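Local coordinates for restriction endonuclease UbaLAI (Unidentified, PDB 5O63), which probably cuts DNA at a specific sequence as a monomeric Type IIE restriction enzyme, here represented by its DNA-binding B3 domain, at residues Phe111-His116 against Ser121-Asp126; Tyr7-Val12 against Lys17-Ala22. One frame throughout, in Å; residues are numbered along the deposited sequence. Where two conformers were deposited one is given.

Interaction 1 of 2, residues Phe111-His116 against Ser121-Asp126; sequences FLFARH and SGYYFD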
ATOM      1  N   PHE A 111       1.424  -0.619  -2.309  1.00 17.16           N
ATOM      2  CA  PHE A 111       0.824  -1.936  -2.192  1.00 19.86           C
ATOM      3  C   PHE A 111       0.930  -2.570  -3.571  1.00 21.03           C
ATOM      4  O   PHE A 111       0.661  -1.936  -4.575  1.00 21.65           O
ATOM      5  CB  PHE A 111      -0.645  -1.872  -1.790  1.00 19.85           C
ATOM      6  CG  PHE A 111      -0.918  -1.263  -0.432  1.00 19.67           C
ATOM      7  CD1 PHE A 111      -1.183  -2.107   0.631  1.00 23.46           C
ATOM      8  CD2 PHE A 111      -1.008   0.140  -0.268  1.00 20.80           C
ATOM      9  CE1 PHE A 111      -1.471  -1.559   1.902  1.00 21.05           C
ATOM     10  CE2 PHE A 111      -1.287   0.670   1.011  1.00 25.03           C
ATOM     11  CZ  PHE A 111      -1.512  -0.200   2.048  1.00 24.66           C
ATOM     12  N   LEU A 112       1.294  -3.839  -3.615  0.56 20.08           N
ATOM     13  CA  LEU A 112       1.386  -4.553  -4.883  0.56 20.63           C
ATOM     14  C   LEU A 112       0.538  -5.805  -4.743  0.56 25.21           C
ATOM     15  O   LEU A 112       0.647  -6.491  -3.721  0.56 24.65           O
ATOM     16  CB  LEU A 112       2.834  -4.943  -5.174  0.56 22.00           C
ATOM     17  CG  LEU A 112       3.187  -5.505  -6.542  0.56 23.53           C
ATOM     18  CD1 LEU A 112       3.246  -4.357  -7.517  0.56 26.18           C
ATOM     19  CD2 LEU A 112       4.535  -6.324  -6.484  0.56 25.11           C
ATOM     20  N   PHE A 113      -0.314  -6.092  -5.728  1.00 25.81           N
ATOM     21  CA  PHE A 113      -1.020  -7.363  -5.765  1.00 26.70           C
ATOM     22  C   PHE A 113      -0.403  -8.143  -6.887  1.00 29.34           C
ATOM     23  O   PHE A 113      -0.447  -7.702  -8.031  1.00 28.19           O
ATOM     24  CB  PHE A 113      -2.537  -7.218  -5.962  1.00 27.76           C
ATOM     25  CG  PHE A 113      -3.234  -8.561  -6.038  1.00 34.03           C
ATOM     26  CD1 PHE A 113      -3.480  -9.294  -4.895  1.00 34.11           C
ATOM     27  CD2 PHE A 113      -3.564  -9.110  -7.268  1.00 36.68           C
ATOM     28  CE1 PHE A 113      -4.098 -10.549  -4.960  1.00 39.91           C
ATOM     29  CE2 PHE A 113      -4.190 -10.346  -7.350  1.00 38.09           C
ATOM     30  CZ  PHE A 113      -4.459 -11.066  -6.189  1.00 41.45           C
ATOM     31  N   ALA A 114       0.238  -9.254  -6.579  1.00 29.34           N
ATOM     32  CA  ALA A 114       0.892 -10.023  -7.642  1.00 31.24           C
ATOM     33  C   ALA A 114       0.272 -11.399  -7.853  1.00 33.11           C
ATOM     34  O   ALA A 114      -0.069 -12.096  -6.904  1.00 32.41           O
ATOM     35  CB  ALA A 114       2.376 -10.141  -7.350  1.00 28.85           C
ATOM     36  N   ARG A 115       0.121 -11.789  -9.122  1.00 33.22           N
ATOM     37  CA  ARG A 115      -0.070 -13.188  -9.489  1.00 38.31           C
ATOM     38  C   ARG A 115       1.306 -13.815  -9.640  1.00 35.68           C
ATOM     39  O   ARG A 115       2.209 -13.238 -10.262  1.00 35.06           O
ATOM     40  CB  ARG A 115      -0.861 -13.316 -10.786  1.00 45.73           C
ATOM     41  CG  ARG A 115      -2.111 -12.476 -10.867  1.00 51.08           C
ATOM     42  CD  ARG A 115      -3.335 -13.243 -10.453  1.00 57.05           C
ATOM     43  NE  ARG A 115      -4.507 -12.376 -10.456  1.00 62.54           N
ATOM     44  CZ  ARG A 115      -5.646 -12.662  -9.834  1.00 66.06           C
ATOM     45  NH1 ARG A 115      -5.763 -13.804  -9.162  1.00 69.26           N
ATOM     46  NH2 ARG A 115      -6.665 -11.812  -9.877  1.00 65.13           N
ATOM     47  N   HIS A 116       1.454 -15.010  -9.082  1.00 36.38           N
ATOM     48  CA  HIS A 116       2.726 -15.697  -9.128  1.00 37.26           C
ATOM     49  C   HIS A 116       2.737 -16.753 -10.198  1.00 42.39           C
ATOM     50  O   HIS A 116       1.696 -17.291 -10.578  1.00 42.34           O
ATOM     51  CB  HIS A 116       3.030 -16.331  -7.771  1.00 36.59           C
ATOM     52  CG  HIS A 116       3.020 -15.326  -6.646  1.00 36.02           C
ATOM     53  ND1 HIS A 116       2.468 -15.598  -5.410  1.00 35.43           N
ATOM     54  CD2 HIS A 116       3.456 -14.040  -6.588  1.00 35.97           C
ATOM     55  CE1 HIS A 116       2.570 -14.527  -4.635  1.00 32.92           C
ATOM     56  NE2 HIS A 116       3.188 -13.576  -5.318  1.00 35.36           N
ATOM     57  N   SER A 121      -1.136 -16.185  -5.451  1.00 34.15           N
ATOM     58  CA  SER A 121      -1.165 -14.716  -5.587  1.00 32.93           C
ATOM     59  C   SER A 121      -1.136 -14.123  -4.210  1.00 33.11           C
ATOM     60  O   SER A 121      -1.427 -14.814  -3.236  1.00 36.95           O
ATOM     61  CB  SER A 121      -2.394 -14.244  -6.364  1.00 39.99           C
ATOM     62  OG  SER A 121      -3.612 -14.566  -5.711  1.00 42.99           O
ATOM     63  N   GLY A 122      -0.800 -12.840  -4.120  1.00 29.52           N
ATOM     64  CA  GLY A 122      -0.740 -12.243  -2.793  1.00 30.02           C
ATOM     65  C   GLY A 122      -0.424 -10.755  -2.792  1.00 27.64           C
ATOM     66  O   GLY A 122       0.035 -10.196  -3.776  1.00 26.24           O
ATOM     67  N   TYR A 123      -0.672 -10.101  -1.657  1.00 26.19           N
ATOM     68  CA  TYR A 123      -0.388  -8.672  -1.485  1.00 25.73           C
ATOM     69  C   TYR A 123       0.988  -8.457  -0.876  1.00 24.14           C
ATOM     70  O   TYR A 123       1.489  -9.304  -0.126  1.00 25.91           O
ATOM     71  CB  TYR A 123      -1.442  -7.992  -0.584  1.00 22.81           C
ATOM     72  CG  TYR A 123      -2.769  -7.842  -1.281  1.00 27.41           C
ATOM     73  CD1 TYR A 123      -3.052  -6.683  -2.041  1.00 26.27           C
ATOM     74  CD2 TYR A 123      -3.739  -8.823  -1.202  1.00 29.83           C
ATOM     75  CE1 TYR A 123      -4.265  -6.537  -2.687  1.00 28.04           C
ATOM     76  CE2 TYR A 123      -4.967  -8.708  -1.897  1.00 32.77           C
ATOM     77  CZ  TYR A 123      -5.224  -7.543  -2.636  1.00 30.00           C
ATOM     78  OH  TYR A 123      -6.439  -7.401  -3.318  1.00 30.19           O
ATOM     79  N   TYR A 124       1.546  -7.285  -1.182  1.00 23.95           N
ATOM     80  CA  TYR A 124       2.867  -6.821  -0.724  1.00 21.19           C
ATOM     81  C   TYR A 124       2.737  -5.393  -0.274  1.00 22.54           C
ATOM     82  O   TYR A 124       1.995  -4.658  -0.888  1.00 22.80           O
ATOM     83  CB  TYR A 124       3.885  -6.856  -1.841  1.00 21.60           C
ATOM     84  CG  TYR A 124       4.115  -8.237  -2.325  1.00 23.86           C
ATOM     85  CD1 TYR A 124       5.286  -8.932  -1.960  1.00 23.26           C
ATOM     86  CD2 TYR A 124       3.161  -8.889  -3.144  1.00 22.96           C
ATOM     87  CE1 TYR A 124       5.532 -10.249  -2.389  1.00 23.13           C
ATOM     88  CE2 TYR A 124       3.406 -10.216  -3.581  1.00 23.67           C
ATOM     89  CZ  TYR A 124       4.596 -10.882  -3.180  1.00 25.29           C
ATOM     90  OH  TYR A 124       4.905 -12.194  -3.569  1.00 30.27           O
ATOM     91  N   PHE A 125       3.497  -5.028   0.758  1.00 20.43           N
ATOM     92  CA  PHE A 125       3.471  -3.641   1.229  1.00 20.09           C
ATOM     93  C   PHE A 125       4.847  -3.117   1.439  1.00 22.16           C
ATOM     94  O   PHE A 125       5.689  -3.770   2.048  1.00 23.05           O
ATOM     95  CB  PHE A 125       2.688  -3.614   2.550  1.00 25.11           C
ATOM     96  CG  PHE A 125       2.757  -2.324   3.276  1.00 26.12           C
ATOM     97  CD1 PHE A 125       3.705  -2.122   4.273  1.00 28.90           C
ATOM     98  CD2 PHE A 125       1.855  -1.319   2.970  1.00 26.95           C
ATOM     99  CE1 PHE A 125       3.765  -0.891   4.989  1.00 31.57           C
ATOM    100  CE2 PHE A 125       1.888  -0.069   3.668  1.00 27.27           C
ATOM    101  CZ  PHE A 125       2.849   0.139   4.674  1.00 28.92           C
ATOM    102  N   ASP A 126       5.084  -1.864   1.022  1.00 19.45           N
ATOM    103  CA  ASP A 126       6.350  -1.176   1.217  1.00 17.38           C
ATOM    104  C   ASP A 126       6.018   0.269   1.607  1.00 18.39           C
ATOM    105  O   ASP A 126       4.941   0.744   1.316  1.00 18.76           O
ATOM    106  CB  ASP A 126       7.164  -1.218  -0.065  1.00 21.76           C
ATOM    107  CG  ASP A 126       8.641  -0.850   0.110  1.00 23.24           C
ATOM    108  OD1 ASP A 126       9.127  -0.631   1.226  1.00 23.43           O
ATOM    109  OD2 ASP A 126       9.366  -0.900  -0.911  1.00 23.40           O
TER

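Interaction 2 of 2, residues Tyr7-Val12 against Lys17-Ala22; sequences YAKELV and KTLKSA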
ATOM      1  N   TYR A   7      11.690  -3.309  -9.677  1.00 29.68           N
ATOM      2  CA  TYR A   7      11.230  -3.250  -8.296  1.00 24.77           C
ATOM      3  C   TYR A   7      10.176  -4.285  -7.911  1.00 24.40           C
ATOM      4  O   TYR A   7      10.284  -4.968  -6.890  1.00 27.17           O
ATOM      5  CB  TYR A   7      10.669  -1.812  -8.074  1.00 23.67           C
ATOM      6  CG  TYR A   7       9.974  -1.683  -6.745  1.00 26.14           C
ATOM      7  CD1 TYR A   7      10.697  -1.479  -5.592  1.00 25.82           C
ATOM      8  CD2 TYR A   7       8.570  -1.759  -6.650  1.00 26.61           C
ATOM      9  CE1 TYR A   7      10.029  -1.314  -4.314  1.00 22.57           C
ATOM     10  CE2 TYR A   7       7.927  -1.643  -5.431  1.00 24.79           C
ATOM     11  CZ  TYR A   7       8.662  -1.419  -4.283  1.00 26.19           C
ATOM     12  OH  TYR A   7       7.973  -1.293  -3.102  1.00 24.46           O
ATOM     13  N   ALA A   8       9.113  -4.366  -8.694  1.00 29.56           N
ATOM     14  CA  ALA A   8       8.056  -5.339  -8.404  1.00 29.77           C
ATOM     15  C   ALA A   8       8.567  -6.756  -8.406  1.00 31.24           C
ATOM     16  O   ALA A   8       8.209  -7.558  -7.510  1.00 30.25           O
ATOM     17  CB  ALA A   8       6.885  -5.187  -9.427  1.00 30.84           C
ATOM     18  N   LYS A   9       9.412  -7.109  -9.392  1.00 30.77           N
ATOM     19  CA  LYS A   9       9.936  -8.452  -9.442  1.00 30.76           C
ATOM     20  C   LYS A   9      10.806  -8.739  -8.207  1.00 32.72           C
ATOM     21  O   LYS A   9      10.763  -9.826  -7.642  1.00 35.21           O
ATOM     22  CB  LYS A   9      10.725  -8.672 -10.777  1.00 35.20           C
ATOM     23  CG  LYS A   9       9.778  -8.740 -11.965  1.00 33.79           C
ATOM     24  CD  LYS A   9      10.486  -9.013 -13.333  1.00 40.74           C
ATOM     25  CE  LYS A   9      11.058 -10.369 -13.392  1.00 49.83           C
ATOM     26  NZ  LYS A   9      12.377 -10.394 -12.710  1.00 55.69           N
ATOM     27  N   GLU A  10      11.553  -7.743  -7.764  1.00 31.75           N
ATOM     28  CA  GLU A  10      12.431  -7.891  -6.619  1.00 35.23           C
ATOM     29  C   GLU A  10      11.604  -8.106  -5.320  1.00 34.15           C
ATOM     30  O   GLU A  10      11.957  -8.911  -4.420  1.00 32.92           O
ATOM     31  CB  GLU A  10      13.310  -6.633  -6.508  1.00 40.35           C
ATOM     32  CG  GLU A  10      14.598  -6.830  -5.676  1.00 45.64           C
ATOM     33  N   LEU A  11      10.495  -7.390  -5.238  1.00 32.17           N
ATOM     34  CA  LEU A  11       9.642  -7.500  -4.043  1.00 30.04           C
ATOM     35  C   LEU A  11       9.032  -8.917  -3.983  1.00 29.03           C
ATOM     36  O   LEU A  11       8.979  -9.575  -2.893  1.00 29.63           O
ATOM     37  CB  LEU A  11       8.573  -6.394  -4.090  1.00 28.61           C
ATOM     38  CG  LEU A  11       7.612  -6.213  -2.941  1.00 36.85           C
ATOM     39  CD1 LEU A  11       8.374  -6.310  -1.635  1.00 40.21           C
ATOM     40  CD2 LEU A  11       7.063  -4.820  -3.095  1.00 34.43           C
ATOM     41  N   VAL A  12       8.594  -9.433  -5.140  1.00 29.46           N
ATOM     42  CA  VAL A  12       7.995 -10.781  -5.143  1.00 29.95           C
ATOM     43  C   VAL A  12       9.060 -11.823  -4.838  1.00 31.92           C
ATOM     44  O   VAL A  12       8.864 -12.744  -4.018  1.00 31.68           O
ATOM     45  CB  VAL A  12       7.246 -11.028  -6.457  1.00 27.85           C
ATOM     46  CG1 VAL A  12       6.881 -12.445  -6.622  1.00 30.92           C
ATOM     47  CG2 VAL A  12       5.996 -10.109  -6.485  1.00 32.30           C
ATOM     48  N   LYS A  17       8.742 -15.984  -4.253  1.00 38.41           N
ATOM     49  CA  LYS A  17       7.889 -16.273  -5.409  1.00 38.13           C
ATOM     50  C   LYS A  17       8.517 -15.651  -6.636  1.00 37.69           C
ATOM     51  O   LYS A  17       9.522 -14.969  -6.511  1.00 38.77           O
ATOM     52  CB  LYS A  17       6.468 -15.695  -5.189  1.00 37.36           C
ATOM     53  CG  LYS A  17       5.701 -16.238  -3.967  1.00 37.07           C
ATOM     54  CD  LYS A  17       5.357 -17.730  -4.167  1.00 39.07           C
ATOM     55  CE  LYS A  17       4.317 -18.207  -3.153  1.00 40.71           C
ATOM     56  NZ  LYS A  17       4.138 -19.699  -3.252  1.00 43.00           N
ATOM     57  N   THR A  18       7.940 -15.879  -7.818  1.00 35.78           N
ATOM     58  CA  THR A  18       8.325 -15.099  -8.999  1.00 33.27           C
ATOM     59  C   THR A  18       7.059 -14.507  -9.597  1.00 33.53           C
ATOM     60  O   THR A  18       6.036 -15.209  -9.711  1.00 40.32           O
ATOM     61  CB  THR A  18       9.104 -15.962 -10.074  1.00 46.76           C
ATOM     62  OG1 THR A  18       8.213 -16.901 -10.663  1.00 57.21           O
ATOM     63  CG2 THR A  18      10.305 -16.689  -9.440  1.00 38.45           C
ATOM     64  N   LEU A  19       7.158 -13.231  -9.981  1.00 34.75           N
ATOM     65  CA  LEU A  19       6.060 -12.446 -10.538  1.00 35.56           C
ATOM     66  C   LEU A  19       5.584 -12.920 -11.926  1.00 38.32           C
ATOM     67  O   LEU A  19       6.367 -13.020 -12.877  1.00 40.26           O
ATOM     68  CB  LEU A  19       6.481 -10.962 -10.575  1.00 36.45           C
ATOM     69  CG  LEU A  19       5.447  -9.892 -10.953  1.00 38.37           C
ATOM     70  CD1 LEU A  19       5.844  -8.551 -10.356  1.00 39.07           C
ATOM     71  CD2 LEU A  19       5.314  -9.744 -12.479  1.00 41.82           C
ATOM     72  N   LYS A  20       4.285 -13.201 -12.048  1.00 40.59           N
ATOM     73  CA  LYS A  20       3.684 -13.437 -13.371  1.00 42.28           C
ATOM     74  C   LYS A  20       3.086 -12.115 -13.882  1.00 42.75           C
ATOM     75  O   LYS A  20       3.327 -11.704 -15.021  1.00 42.20           O
ATOM     76  CB  LYS A  20       2.614 -14.533 -13.306  1.00 41.43           C
ATOM     77  CG  LYS A  20       2.223 -15.109 -14.652  1.00 46.25           C
ATOM     78  N   SER A  21       2.327 -11.436 -13.025  1.00 40.28           N
ATOM     79  CA  SER A  21       1.738 -10.146 -13.368  1.00 36.64           C
ATOM     80  C   SER A  21       1.412  -9.459 -12.061  1.00 34.43           C
ATOM     81  O   SER A  21       1.426 -10.114 -11.013  1.00 32.39           O
ATOM     82  CB  SER A  21       0.476 -10.303 -14.218  1.00 40.68           C
ATOM     83  OG  SER A  21      -0.527 -11.002 -13.491  1.00 42.49           O
ATOM     84  N   ALA A  22       1.146  -8.159 -12.115  1.00 32.62           N
ATOM     85  CA  ALA A  22       0.918  -7.417 -10.872  1.00 32.10           C
ATOM     86  C   ALA A  22       0.139  -6.125 -11.137  1.00 32.24           C
ATOM     87  O   ALA A  22       0.150  -5.611 -12.254  1.00 35.34           O
ATOM     88  CB  ALA A  22       2.236  -7.078 -10.179  1.00 31.83           C
TER
HETATM   89  O   HOH W   1       9.615 -12.045  -9.399  1.00 32.40           O

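Interaction 1 of 2, residues Phe111-His116 against Ser121-Asp126
F113 has CG anti to its own N (chi1 178°), while Y123 across the hairpin has CG anti to its carbonyl carbon (chi1 -72°). These torsions swing the two rings together at a non-hydrogen-bonded pair. F113 CD1 sits over the centre of one Y123 face, 3.3 Å from Y123 CZ, with the planes 53° apart. Y123 OH bonds outside the hairpin, to F49 O. With an alanine at Y123, F113 CD1 would probably lose the ring face it rests on, and F49 O would lose this hydroxyl partner. On the same face of the sheet, F125 turns its edge to the face of F111, with ring centroids 5.1 Å apart. On the other face, Y124 extends along the strand past A114. Its OH and H116 NE2 share a hydrogen bond of 2.8 Å, near the plane of the tyrosine ring, and H116 ND1 bonds S120 OG. Two antiparallel hydrogen-bonded pairs, L112 with Y124 and A114 with G122, join strands 108-116 and 121-128 of the B3 domain sheet. Both H116 ring nitrogens thus have partners, which would hold the buried imidazole against rotation.

Interaction 2 of 2, residues Tyr7-Val12 against Lys17-Ala22
A helix-turn-strand unit at the N-terminus of the B3 domain makes this contact. Helix 3-14 ends, the chain turns back, and residues 17-19 run past the last turns of the helix into strand 19-28. V12 is the main helical contributor. Its CG1 lies anti to the backbone N (chi1 168°), which sends this methyl to the returning chain. There it touches K17 CB at 3.6 Å and the backbone N of L19 at 3.5 Å. The other branch, CG2, is more distant, 4.2 Å from L19 CD1.

L19 points at the helix one turn earlier. Its side chain crosses that of V12 at about a right angle, and CD1 reaches A8 CB at 3.6 Å. A8 and V12 are four residues apart, so L19 bears on two successive turns of one helix face. V12 also touches A114 and Y124, so this edge of the helix lies against the sheet as well. Beside L19, the K9 chain flanks the contact, with its CG 4.2 Å from L19 CB.

The polar links run through the backbone. K17 N donates to V12 O at 3.3 Å. The bond is long but fairly straight (162°), and K17 N approaches from 40° off the plane of the V12 carbonyl, so it does not use a lone-pair direction. The K17 side chain bends at chi2 and leads away from the helix to a salt bridge with D118. T18 likewise turns away, and its OG1 bonds that of T117. Further on, K20 and S21 both face R115 in a classic beta bulge, where the chain turns a corner. A water bridges the helix and the returning chain: it donates to K9 O at 3.1 Å and accepts from L19 N at 2.8 Å.

Interaction 1 lies nearer the centre of the chain, and six of its touching residues are buried. Interaction 2 lies farther out, buries less area and includes a bridging water. The first is a hairpin held by paired backbone bonds and aromatic rings. The second joins a helix to a loop and strand through aliphatic side chains and one long backbone bond. They meet in one sheet, because strands 108-116 and 19-28 are neighbours. R115 O is close enough to K20 N for a probable hydrogen bond. Helix 3-14 also packs on the hairpin: L11 touches Y124, and Y7 OH bonds D126 OD2, which also forms a salt bridge with R135.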